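PDB 3CEA: Myo-inositol 2-dehydrogenase from Lactobacillus plantarum WCFS1, which probably catalyses the NAD-dependent oxidation of myo-inositol at its 2-hydroxyl to the corresponding ketone. Local coordinates for residues Asp73-Val78 against Leu96-Glu101; Arg10-Gly15 against Leu36-Ala41; Ile125-Phe130 against Gln303-Asn308. All blocks are in the same frame, centred on the assembly; numbering follows the deposited sequence. Where two conformers were deposited one is given.

Contact 1: Asp73-Val78 against Leu96-Glu101; sequences DAIFIV and LNVFCE. With NAD (nicotinamide-adenine-dinucleotide), chain E.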
loop_
_atom_site.group_PDB
_atom_site.type_symbol
_atom_site.label_atom_id
_atom_site.label_comp_id
_atom_site.label_asym_id
_atom_site.label_seq_id
_atom_site.Cartn_x
_atom_site.Cartn_y
_atom_site.Cartn_z
ATOM N N ASP A 73 5.466 -18.782 43.533
ATOM C CA ASP A 73 6.274 -17.568 43.650
ATOM C C ASP A 73 5.560 -16.369 43.032
ATOM O O ASP A 73 5.753 -15.232 43.465
ATOM C CB ASP A 73 7.628 -17.756 42.956
ATOM C CG ASP A 73 8.405 -18.950 43.485
ATOM O OD1 ASP A 73 8.742 -18.964 44.691
ATOM O OD2 ASP A 73 8.690 -19.872 42.689
ATOM N N ALA A 74 4.745 -16.633 42.013
ATOM C CA ALA A 74 4.107 -15.580 41.233
ATOM C C ALA A 74 2.684 -15.935 40.806
ATOM O O ALA A 74 2.324 -17.112 40.701
ATOM C CB ALA A 74 4.958 -15.240 40.013
ATOM N N ILE A 75 1.884 -14.902 40.556
ATOM C CA ILE A 75 0.506 -15.075 40.108
ATOM C C ILE A 75 0.190 -14.141 38.936
ATOM O O ILE A 75 0.715 -13.025 38.853
ATOM C CB ILE A 75 -0.502 -14.894 41.281
ATOM C CG1 ILE A 75 -1.889 -15.423 40.896
ATOM C CG2 ILE A 75 -0.546 -13.436 41.760
ATOM C CD1 ILE A 75 -2.759 -15.804 42.081
ATOM N N PHE A 76 -0.650 -14.624 38.023
ATOM C CA PHE A 76 -1.117 -13.840 36.884
ATOM C C PHE A 76 -2.620 -13.609 36.992
ATOM O O PHE A 76 -3.408 -14.554 36.937
ATOM C CB PHE A 76 -0.760 -14.540 35.566
ATOM C CG PHE A 76 0.719 -14.657 35.324
ATOM C CD1 PHE A 76 1.443 -15.724 35.849
ATOM C CD2 PHE A 76 1.390 -13.694 34.577
ATOM C CE1 PHE A 76 2.811 -15.832 35.633
ATOM C CE2 PHE A 76 2.761 -13.792 34.353
ATOM C CZ PHE A 76 3.473 -14.866 34.883
ATOM N N ILE A 77 -3.008 -12.350 37.167
ATOM C CA ILE A 77 -4.418 -11.994 37.307
ATOM C C ILE A 77 -5.001 -11.522 35.969
ATOM O O ILE A 77 -4.778 -10.389 35.534
ATOM C CB ILE A 77 -4.650 -10.952 38.439
ATOM C CG1 ILE A 77 -4.136 -11.493 39.777
ATOM C CG2 ILE A 77 -6.131 -10.585 38.549
ATOM C CD1 ILE A 77 -3.865 -10.426 40.827
ATOM N N VAL A 78 -5.728 -12.428 35.318
ATOM C CA VAL A 78 -6.439 -12.138 34.076
ATOM C C VAL A 78 -7.945 -12.348 34.302
ATOM O O VAL A 78 -8.665 -12.843 33.428
ATOM C CB VAL A 78 -5.933 -13.013 32.896
ATOM C CG1 VAL A 78 -6.209 -12.320 31.565
ATOM C CG2 VAL A 78 -4.440 -13.305 33.030
ATOM N N LEU A 96 3.433 -13.114 47.356
ATOM C CA LEU A 96 3.520 -13.425 45.933
ATOM C C LEU A 96 3.940 -12.222 45.091
ATOM O O LEU A 96 3.657 -11.072 45.437
ATOM C CB LEU A 96 2.175 -13.964 45.427
ATOM C CG LEU A 96 1.808 -15.449 45.559
ATOM C CD1 LEU A 96 1.879 -15.969 46.993
ATOM C CD2 LEU A 96 0.418 -15.677 44.991
ATOM N N ASN A 97 4.633 -12.504 43.991
ATOM C CA ASN A 97 4.880 -11.512 42.954
ATOM C C ASN A 97 3.674 -11.501 42.028
ATOM O O ASN A 97 3.139 -12.557 41.689
ATOM C CB ASN A 97 6.160 -11.841 42.184
ATOM C CG ASN A 97 7.391 -11.844 43.073
ATOM O OD1 ASN A 97 7.967 -10.792 43.364
ATOM N ND2 ASN A 97 7.802 -13.030 43.511
ATOM N N VAL A 98 3.239 -10.310 41.629
ATOM C CA VAL A 98 1.969 -10.165 40.922
ATOM C C VAL A 98 2.119 -9.541 39.537
ATOM O O VAL A 98 2.687 -8.456 39.384
ATOM C CB VAL A 98 0.939 -9.341 41.752
ATOM C CG1 VAL A 98 -0.364 -9.168 40.984
ATOM C CG2 VAL A 98 0.674 -9.997 43.097
ATOM N N PHE A 99 1.609 -10.253 38.535
ATOM C CA PHE A 99 1.357 -9.681 37.223
ATOM C C PHE A 99 -0.150 -9.511 37.078
ATOM O O PHE A 99 -0.888 -10.491 36.967
ATOM C CB PHE A 99 1.909 -10.583 36.117
ATOM C CG PHE A 99 1.748 -10.016 34.729
ATOM C CD1 PHE A 99 0.560 -10.196 34.018
ATOM C CD2 PHE A 99 2.790 -9.315 34.129
ATOM C CE1 PHE A 99 0.406 -9.677 32.737
ATOM C CE2 PHE A 99 2.647 -8.794 32.843
ATOM C CZ PHE A 99 1.452 -8.975 32.146
ATOM N N CYS A 100 -0.601 -8.262 37.095
ATOM C CA CYS A 100 -2.019 -7.957 36.953
ATOM C C CYS A 100 -2.286 -7.309 35.602
ATOM O O CYS A 100 -1.565 -6.397 35.188
ATOM C CB CYS A 100 -2.484 -7.036 38.085
ATOM S SG CYS A 100 -4.275 -6.839 38.220
ATOM N N GLU A 101 -3.321 -7.786 34.917
ATOM C CA GLU A 101 -3.738 -7.192 33.652
ATOM C C GLU A 101 -4.300 -5.790 33.830
ATOM O O GLU A 101 -4.724 -5.410 34.924
ATOM C CB GLU A 101 -4.758 -8.081 32.927
ATOM C CG GLU A 101 -4.142 -9.063 31.930
ATOM C CD GLU A 101 -3.336 -8.386 30.820
ATOM O OE1 GLU A 101 -3.517 -7.172 30.578
ATOM O OE2 GLU A 101 -2.524 -9.082 30.175
HETATM P PA NAD E . -13.164 -12.836 30.075
HETATM O O1A NAD E . -13.079 -13.374 28.698
HETATM O O2A NAD E . -14.561 -12.550 30.468
HETATM O O5B NAD E . -12.461 -13.870 31.088
HETATM C C5B NAD E . -12.588 -13.714 32.487
HETATM C C4B NAD E . -12.140 -14.993 33.192
HETATM O O4B NAD E . -11.973 -14.766 34.581
HETATM C C3B NAD E . -13.154 -16.116 33.043
HETATM O O3B NAD E . -12.454 -17.279 32.678
HETATM C C2B NAD E . -13.767 -16.275 34.421
HETATM O O2B NAD E . -14.062 -17.619 34.729
HETATM C C1B NAD E . -12.693 -15.719 35.342
HETATM N N9A NAD E . -13.276 -15.092 36.544
HETATM C C8A NAD E . -14.251 -14.125 36.584
HETATM N N7A NAD E . -14.503 -13.813 37.875
HETATM C C5A NAD E . -13.707 -14.572 38.661
HETATM C C6A NAD E . -13.565 -14.655 40.042
HETATM N N6A NAD E . -14.115 -13.724 40.814
HETATM N N1A NAD E . -12.647 -15.542 40.577
HETATM C C2A NAD E . -11.878 -16.341 39.745
HETATM N N3A NAD E . -12.027 -16.253 38.372
HETATM C C4A NAD E . -12.927 -15.382 37.838
HETATM O O3 NAD E . -12.278 -11.497 30.209
HETATM P PN NAD E . -10.935 -11.274 29.346
HETATM O O1N NAD E . -10.168 -12.542 29.297
HETATM O O2N NAD E . -11.326 -10.581 28.103
HETATM O O5D NAD E . -10.093 -10.202 30.199
HETATM C C5D NAD E . -9.855 -10.324 31.582
HETATM C C4D NAD E . -9.019 -9.125 32.018
HETATM O O4D NAD E . -7.995 -8.874 31.071
HETATM C C3D NAD E . -9.857 -7.860 32.132
HETATM O O3D NAD E . -9.598 -7.250 33.375
HETATM C C2D NAD E . -9.386 -6.980 30.991
HETATM O O2D NAD E . -9.324 -5.624 31.359
HETATM C C1D NAD E . -8.004 -7.522 30.650
HETATM N N1N NAD E . -7.712 -7.409 29.207
HETATM C C2N NAD E . -6.537 -6.818 28.814
HETATM C C3N NAD E . -6.226 -6.691 27.457
HETATM C C7N NAD E . -4.874 -6.207 27.016
HETATM O O7N NAD E . -4.743 -5.681 25.716
HETATM N N7N NAD E . -3.832 -6.281 27.851
HETATM C C4N NAD E . -7.121 -7.169 26.502
HETATM C C5N NAD E . -8.313 -7.766 26.908
HETATM C C6N NAD E . -8.597 -7.881 28.269
#
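The carbonyl oxygen of D73 is gripped twice by N97, once through the backbone and once through the side chain. Its backbone donor, N97 N, lies 3.0 Å from D73 O on an almost straight bond (N-H...O 175°). N97 ND2 also stands 3.0 Å from D73 O, but it comes from above the carbonyl plane, and its bond is more bent. The side chain can reach back because CG is turned beside the backbone N (chi1 -61°); its other end, OD1, accepts from I125 N, which ties the amide to the residue just before strand 126-127.

From there the bonding follows the parallel pattern, with I75 and I77 each donating and accepting. I75 N meets N97 O, F99 N meets I75 O at 2.9 Å, I77 N meets F99 O at 2.8 Å, and E101 N closes the row on I77 O.

The two faces of the sheet are unlike. On the face of I75 and I77, aliphatic groups pack together: I75 and V98 run side by side with their CG2 methyls 3.9 Å apart, while I77 CD1 reaches across to V98 CG1. On the other face F76 CD2 comes to within 3.5 Å of F99 CB, the two side chains set obliquely; the ring planes are inclined at 45°, and F305 of helix 295-311 meets both rings.

At the C-terminal end E101 turns its carboxylate toward the cofactor. OE1 accepts from the carboxamide nitrogen N7N of NAD at 2.9 Å, while OE2 is bonded to H23 NE2, so each carboxylate oxygen has a partner, consistent with a fixed orientation. Strand 74-77, helix 84-93 and strand 97-100 thus form a beta-alpha-beta unit of a Rossmann fold, with the nicotinamide site at the strand ends.

Contact 2: Arg10-Gly15 against Leu36-Ala41; sequences RAAIIG and LVAACA. With NAD (nicotinamide-adenine-dinucleotide), chain E.
A11 O, I13 O, A38 O and C40 O accept the four backbone bonds that join strands 9-14 and 34-40, the first beta-alpha-beta unit of the Rossmann fold. V37 N gives its hydrogen to A11 O at 2.8 Å, and C40 N does the same for I13 O. In the reverse direction I13 N reaches A38 O over a longer 3.2 Å, with the donor tilted 24° from the carbonyl plane. The row ends on G15 N, which lies 2.7 Å from C40 O in a bond that is straight at the hydrogen (179°). The other edge of strand 9-14 is bonded to strand 74-77, A12 pairing with A74 and F76.

I13 CG2 touches both A39 CB and L36 CD1, on the face against helix 20-29. At the N-terminal end the guanidinium of R10 lies across V37, whose CG2 sits 3.5 Å above its plane, toward the rim; the bend at chi3 (65°) folds the group back there. V37 gives it only van der Waals contact, and R10 NE is satisfied by N71 O.

At the other end the strands meet NAD. G15, the first glycine of an apparent GxGxxG pattern, brings its CA to 3.4 Å from NAD O4B, an oxygen that would crowd any side chain there. A41 CB faces the ribose hydroxyl oxygens. The adenine is met by I14 CG2 and by C40 SG, which lies 3.8 Å from NAD C2A.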
loop_
_atom_site.group_PDB
_atom_site.type_symbol
_atom_site.label_atom_id
_atom_site.label_comp_id
_atom_site.label_asym_id
_atom_site.label_seq_id
_atom_site.Cartn_x
_atom_site.Cartn_y
_atom_site.Cartn_z
ATOM N N ARG A 10 7.421 -20.983 40.267
ATOM C CA ARG A 10 6.137 -21.662 40.335
ATOM C C ARG A 10 5.030 -20.621 40.242
ATOM O O ARG A 10 4.949 -19.718 41.073
ATOM C CB ARG A 10 6.034 -22.500 41.612
ATOM C CG ARG A 10 7.019 -23.669 41.645
ATOM C CD ARG A 10 6.891 -24.511 42.907
ATOM N NE ARG A 10 5.602 -25.199 42.991
ATOM C CZ ARG A 10 5.325 -26.367 42.417
ATOM N NH1 ARG A 10 6.241 -27.007 41.697
ATOM N NH2 ARG A 10 4.120 -26.900 42.565
ATOM N N ALA A 11 4.196 -20.741 39.211
ATOM C CA ALA A 11 3.191 -19.725 38.909
ATOM C C ALA A 11 1.761 -20.258 38.878
ATOM O O ALA A 11 1.527 -21.452 38.668
ATOM C CB ALA A 11 3.520 -19.024 37.596
ATOM N N ALA A 12 0.819 -19.345 39.104
ATOM C CA ALA A 12 -0.605 -19.619 38.986
ATOM C C ALA A 12 -1.264 -18.545 38.127
ATOM O O ALA A 12 -0.704 -17.462 37.933
ATOM C CB ALA A 12 -1.251 -19.670 40.360
ATOM N N ILE A 13 -2.451 -18.852 37.613
ATOM C CA ILE A 13 -3.210 -17.902 36.804
ATOM C C ILE A 13 -4.671 -17.835 37.251
ATOM O O ILE A 13 -5.312 -18.862 37.486
ATOM C CB ILE A 13 -3.086 -18.216 35.276
ATOM C CG1 ILE A 13 -3.708 -17.094 34.428
ATOM C CG2 ILE A 13 -3.672 -19.597 34.935
ATOM C CD1 ILE A 13 -3.256 -17.077 32.974
ATOM N N ILE A 14 -5.179 -16.617 37.402
ATOM C CA ILE A 14 -6.607 -16.413 37.607
ATOM C C ILE A 14 -7.204 -15.924 36.292
ATOM O O ILE A 14 -6.715 -14.961 35.704
ATOM C CB ILE A 14 -6.911 -15.403 38.741
ATOM C CG1 ILE A 14 -6.139 -15.762 40.016
ATOM C CG2 ILE A 14 -8.416 -15.351 39.015
ATOM C CD1 ILE A 14 -6.103 -14.653 41.056
ATOM N N GLY A 15 -8.250 -16.606 35.832
ATOM C CA GLY A 15 -8.935 -16.241 34.597
ATOM C C GLY A 15 -8.358 -16.936 33.380
ATOM O O GLY A 15 -7.145 -16.908 33.154
ATOM N N LEU A 36 3.620 -23.304 35.225
ATOM C CA LEU A 36 2.236 -23.045 35.619
ATOM C C LEU A 36 1.666 -24.257 36.355
ATOM O O LEU A 36 1.460 -25.318 35.758
ATOM C CB LEU A 36 1.384 -22.690 34.395
ATOM C CG LEU A 36 -0.045 -22.181 34.616
ATOM C CD1 LEU A 36 -0.068 -20.866 35.389
ATOM C CD2 LEU A 36 -0.750 -22.022 33.280
ATOM N N VAL A 37 1.412 -24.086 37.650
ATOM C CA VAL A 37 1.035 -25.198 38.525
ATOM C C VAL A 37 -0.473 -25.280 38.773
ATOM O O VAL A 37 -1.038 -26.375 38.839
ATOM C CB VAL A 37 1.794 -25.136 39.878
ATOM C CG1 VAL A 37 1.401 -26.305 40.776
ATOM C CG2 VAL A 37 3.300 -25.135 39.643
ATOM N N ALA A 38 -1.113 -24.123 38.914
ATOM C CA ALA A 38 -2.542 -24.067 39.212
ATOM C C ALA A 38 -3.259 -22.996 38.398
ATOM O O ALA A 38 -2.642 -22.033 37.942
ATOM C CB ALA A 38 -2.764 -23.847 40.699
ATOM N N ALA A 39 -4.564 -23.181 38.216
ATOM C CA ALA A 39 -5.397 -22.211 37.512
ATOM C C ALA A 39 -6.728 -22.014 38.228
ATOM O O ALA A 39 -7.285 -22.956 38.799
ATOM C CB ALA A 39 -5.626 -22.648 36.072
ATOM N N CYS A 40 -7.229 -20.782 38.194
ATOM C CA CYS A 40 -8.504 -20.451 38.820
ATOM C C CYS A 40 -9.449 -19.758 37.842
ATOM O O CYS A 40 -9.095 -18.751 37.228
ATOM C CB CYS A 40 -8.284 -19.584 40.061
ATOM S SG CYS A 40 -9.787 -19.234 40.995
ATOM N N ALA A 41 -10.647 -20.322 37.704
ATOM C CA ALA A 41 -11.714 -19.747 36.882
ATOM C C ALA A 41 -13.079 -20.140 37.444
ATOM O O ALA A 41 -13.184 -21.086 38.227
ATOM C CB ALA A 41 -11.580 -20.199 35.432
HETATM P PA NAD E . -13.164 -12.836 30.075
HETATM O O1A NAD E . -13.079 -13.374 28.698
HETATM O O2A NAD E . -14.561 -12.550 30.468
HETATM O O5B NAD E . -12.461 -13.870 31.088
HETATM C C5B NAD E . -12.588 -13.714 32.487
HETATM C C4B NAD E . -12.140 -14.993 33.192
HETATM O O4B NAD E . -11.973 -14.766 34.581
HETATM C C3B NAD E . -13.154 -16.116 33.043
HETATM O O3B NAD E . -12.454 -17.279 32.678
HETATM C C2B NAD E . -13.767 -16.275 34.421
HETATM O O2B NAD E . -14.062 -17.619 34.729
HETATM C C1B NAD E . -12.693 -15.719 35.342
HETATM N N9A NAD E . -13.276 -15.092 36.544
HETATM C C8A NAD E . -14.251 -14.125 36.584
HETATM N N7A NAD E . -14.503 -13.813 37.875
HETATM C C5A NAD E . -13.707 -14.572 38.661
HETATM C C6A NAD E . -13.565 -14.655 40.042
HETATM N N6A NAD E . -14.115 -13.724 40.814
HETATM N N1A NAD E . -12.647 -15.542 40.577
HETATM C C2A NAD E . -11.878 -16.341 39.745
HETATM N N3A NAD E . -12.027 -16.253 38.372
HETATM C C4A NAD E . -12.927 -15.382 37.838
HETATM O O3 NAD E . -12.278 -11.497 30.209
HETATM P PN NAD E . -10.935 -11.274 29.346
HETATM O O1N NAD E . -10.168 -12.542 29.297
HETATM O O2N NAD E . -11.326 -10.581 28.103
HETATM O O5D NAD E . -10.093 -10.202 30.199
HETATM C C5D NAD E . -9.855 -10.324 31.582
HETATM C C4D NAD E . -9.019 -9.125 32.018
HETATM O O4D NAD E . -7.995 -8.874 31.071
HETATM C C3D NAD E . -9.857 -7.860 32.132
HETATM O O3D NAD E . -9.598 -7.250 33.375
HETATM C C2D NAD E . -9.386 -6.980 30.991
HETATM O O2D NAD E . -9.324 -5.624 31.359
HETATM C C1D NAD E . -8.004 -7.522 30.650
HETATM N N1N NAD E . -7.712 -7.409 29.207
HETATM C C2N NAD E . -6.537 -6.818 28.814
HETATM C C3N NAD E . -6.226 -6.691 27.457
HETATM C C7N NAD E . -4.874 -6.207 27.016
HETATM O O7N NAD E . -4.743 -5.681 25.716
HETATM N N7N NAD E . -3.832 -6.281 27.851
HETATM C C4N NAD E . -7.121 -7.169 26.502
HETATM C C5N NAD E . -8.313 -7.766 26.908
HETATM C C6N NAD E . -8.597 -7.881 28.269
#

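Contact 3: Ile125-Phe130 against Gln303-Asn308; sequences IFQSGF and QDFVNN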
loop_
_atom_site.group_PDB
_atom_site.type_symbol
_atom_site.label_atom_id
_atom_site.label_comp_id
_atom_site.label_asym_id
_atom_site.label_seq_id
_atom_site.Cartn_x
_atom_site.Cartn_y
_atom_site.Cartn_z
ATOM N N ILE A 125 7.720 -8.022 43.203
ATOM C CA ILE A 125 7.521 -7.384 41.908
ATOM C C ILE A 125 6.030 -7.260 41.604
ATOM O O ILE A 125 5.273 -8.222 41.764
ATOM C CB ILE A 125 8.237 -8.168 40.765
ATOM C CG1 ILE A 125 9.702 -8.477 41.125
ATOM C CG2 ILE A 125 8.121 -7.432 39.424
ATOM C CD1 ILE A 125 10.586 -7.261 41.410
ATOM N N PHE A 126 5.615 -6.061 41.197
ATOM C CA PHE A 126 4.300 -5.863 40.599
ATOM C C PHE A 126 4.446 -5.332 39.178
ATOM O O PHE A 126 5.242 -4.427 38.925
ATOM C CB PHE A 126 3.421 -4.919 41.428
ATOM C CG PHE A 126 2.095 -4.612 40.780
ATOM C CD1 PHE A 126 1.006 -5.459 40.957
ATOM C CD2 PHE A 126 1.944 -3.492 39.967
ATOM C CE1 PHE A 126 -0.219 -5.187 40.345
ATOM C CE2 PHE A 126 0.724 -3.215 39.350
ATOM C CZ PHE A 126 -0.357 -4.065 39.542
ATOM N N GLN A 127 3.658 -5.887 38.261
ATOM C CA GLN A 127 3.718 -5.496 36.859
ATOM C C GLN A 127 2.332 -5.417 36.226
ATOM O O GLN A 127 1.525 -6.341 36.364
ATOM C CB GLN A 127 4.608 -6.471 36.086
ATOM C CG GLN A 127 5.010 -6.003 34.700
ATOM C CD GLN A 127 6.210 -6.749 34.160
ATOM O OE1 GLN A 127 7.222 -6.907 34.848
ATOM N NE2 GLN A 127 6.109 -7.210 32.917
ATOM N N SER A 128 2.076 -4.300 35.541
ATOM C CA SER A 128 0.823 -4.083 34.818
ATOM C C SER A 128 0.876 -4.734 33.431
ATOM O O SER A 128 1.875 -5.365 33.071
ATOM C CB SER A 128 0.515 -2.585 34.709
ATOM O OG SER A 128 1.425 -1.929 33.841
ATOM N N GLY A 129 -0.194 -4.579 32.651
ATOM C CA GLY A 129 -0.274 -5.210 31.336
ATOM C C GLY A 129 -0.366 -4.307 30.117
ATOM O O GLY A 129 -1.152 -4.574 29.206
ATOM N N PHE A 130 0.434 -3.243 30.080
ATOM C CA PHE A 130 0.506 -2.404 28.879
ATOM C C PHE A 130 1.474 -3.018 27.871
ATOM O O PHE A 130 2.636 -2.604 27.768
ATOM C CB PHE A 130 0.896 -0.958 29.212
ATOM C CG PHE A 130 -0.177 -0.183 29.930
ATOM C CD1 PHE A 130 -1.452 -0.049 29.381
ATOM C CD2 PHE A 130 0.095 0.437 31.148
ATOM C CE1 PHE A 130 -2.446 0.676 30.044
ATOM C CE2 PHE A 130 -0.890 1.168 31.817
ATOM C CZ PHE A 130 -2.163 1.286 31.263
ATOM N N GLN A 303 7.459 -12.723 29.707
ATOM C CA GLN A 303 8.853 -13.128 29.843
ATOM C C GLN A 303 9.649 -12.080 30.622
ATOM O O GLN A 303 10.473 -12.429 31.469
ATOM C CB GLN A 303 9.489 -13.370 28.469
ATOM C CG GLN A 303 10.908 -13.942 28.524
ATOM C CD GLN A 303 10.941 -15.378 29.016
ATOM O OE1 GLN A 303 10.461 -16.289 28.340
ATOM N NE2 GLN A 303 11.511 -15.585 30.198
ATOM N N ASP A 304 9.392 -10.805 30.336
ATOM C CA ASP A 304 10.042 -9.701 31.040
ATOM C C ASP A 304 9.701 -9.721 32.531
ATOM O O ASP A 304 10.574 -9.498 33.373
ATOM C CB ASP A 304 9.664 -8.353 30.416
ATOM C CG ASP A 304 10.388 -7.178 31.064
ATOM O OD1 ASP A 304 11.638 -7.205 31.147
ATOM O OD2 ASP A 304 9.704 -6.220 31.483
ATOM N N PHE A 305 8.434 -9.999 32.844
ATOM C CA PHE A 305 7.975 -10.137 34.227
ATOM C C PHE A 305 8.687 -11.280 34.947
ATOM O O PHE A 305 9.149 -11.113 36.075
ATOM C CB PHE A 305 6.453 -10.341 34.276
ATOM C CG PHE A 305 5.934 -10.765 35.625
ATOM C CD1 PHE A 305 5.768 -9.836 36.646
ATOM C CD2 PHE A 305 5.607 -12.096 35.872
ATOM C CE1 PHE A 305 5.287 -10.223 37.894
ATOM C CE2 PHE A 305 5.125 -12.496 37.116
ATOM C CZ PHE A 305 4.964 -11.556 38.129
ATOM N N VAL A 306 8.759 -12.437 34.289
ATOM C CA VAL A 306 9.431 -13.616 34.837
ATOM C C VAL A 306 10.907 -13.315 35.106
ATOM O O VAL A 306 11.422 -13.640 36.179
ATOM C CB VAL A 306 9.252 -14.856 33.916
ATOM C CG1 VAL A 306 10.182 -15.994 34.327
ATOM C CG2 VAL A 306 7.806 -15.329 33.941
ATOM N N ASN A 307 11.569 -12.679 34.137
ATOM C CA ASN A 307 12.950 -12.220 34.299
ATOM C C ASN A 307 13.080 -11.229 35.454
ATOM O O ASN A 307 14.032 -11.297 36.235
ATOM C CB ASN A 307 13.469 -11.577 33.008
ATOM C CG ASN A 307 13.542 -12.557 31.843
ATOM O OD1 ASN A 307 13.777 -13.753 32.028
ATOM N ND2 ASN A 307 13.347 -12.043 30.630
ATOM N N ASN A 308 12.115 -10.315 35.553
ATOM C CA ASN A 308 12.088 -9.309 36.613
ATOM C C ASN A 308 12.013 -9.915 38.010
ATOM O O ASN A 308 12.703 -9.456 38.921
ATOM C CB ASN A 308 10.939 -8.315 36.396
ATOM C CG ASN A 308 11.253 -7.274 35.331
ATOM O OD1 ASN A 308 12.374 -7.197 34.826
ATOM N ND2 ASN A 308 10.254 -6.468 34.983
#
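Q127 meets N308 and F305 where strand 126-127, an outermost strand of the parallel Rossmann sheet within this chain, packs against helix 295-311, which returns to it from far along the chain. The segments share one hydrogen bond and a set of apolar and amide-to-ring contacts.

The polar interaction is between side-chain amides. N308 ND2 donates to Q127 OE1 at 3.1 Å. The bond is bent, with an N-H...O angle of 139°, and the donor is tilted from the carbonyl plane of Q127. The side chains cross at about a right angle, with the amide planes 66° apart. An extended chain beyond CG, with CG opposite the backbone N (chi1 -167°), carries the glutamine amide from the strand as far as the helix. D304 stands nearby, but its OD2 has its hydrogen-bond partner in Y134 OH.

Packing on the phenylalanine makes up a second group. Q127 and F305 run alongside each other, head to tail: Q127 CB approaches F305 CD1 at 3.6 Å, while the glutamine amide reaches the stem that carries the ring, with Q127 NE2 3.4 Å from F305 CB. OE1 also lies at the ring's edge, in its plane. The ring's place in the core is marked by F99 on the neighbouring strand, which it meets edge-to-face, with F76 on the strand beyond.

Contacts of I125 form the third group. Its CB is directed toward the helix. There I125 CG2 makes a loose apolar contact with F305 CE1 at 4.3 Å. The other branch passes by the backbone of the last helical residue of the segment, I125 CG1 coming to 3.8 Å from N308 O.

Contacts 2, 1 and 3 follow one another across the parallel sheet, in the strand order 34-40, 9-14, 74-77, 97-100, 126-127. Contacts 1 and 2 have centres 9 Å apart and join where V78 N lies 2.7 Å from I14 O and D73 N 2.7 Å from R10 O, both probable hydrogen bonds. Contact 3 is also centred 9 Å from contact 1, linked through V98 N and I125 O at 2.9 Å. Contacts 2 and 3 do not touch, their nearest atoms being about 7 Å apart. NAD spans the first two: contact 2 meets its adenosine half, contact 1 its nicotinamide half. In contact 3 the cofactor touches G129, whereas the Q127 side chain is about 11 Å away.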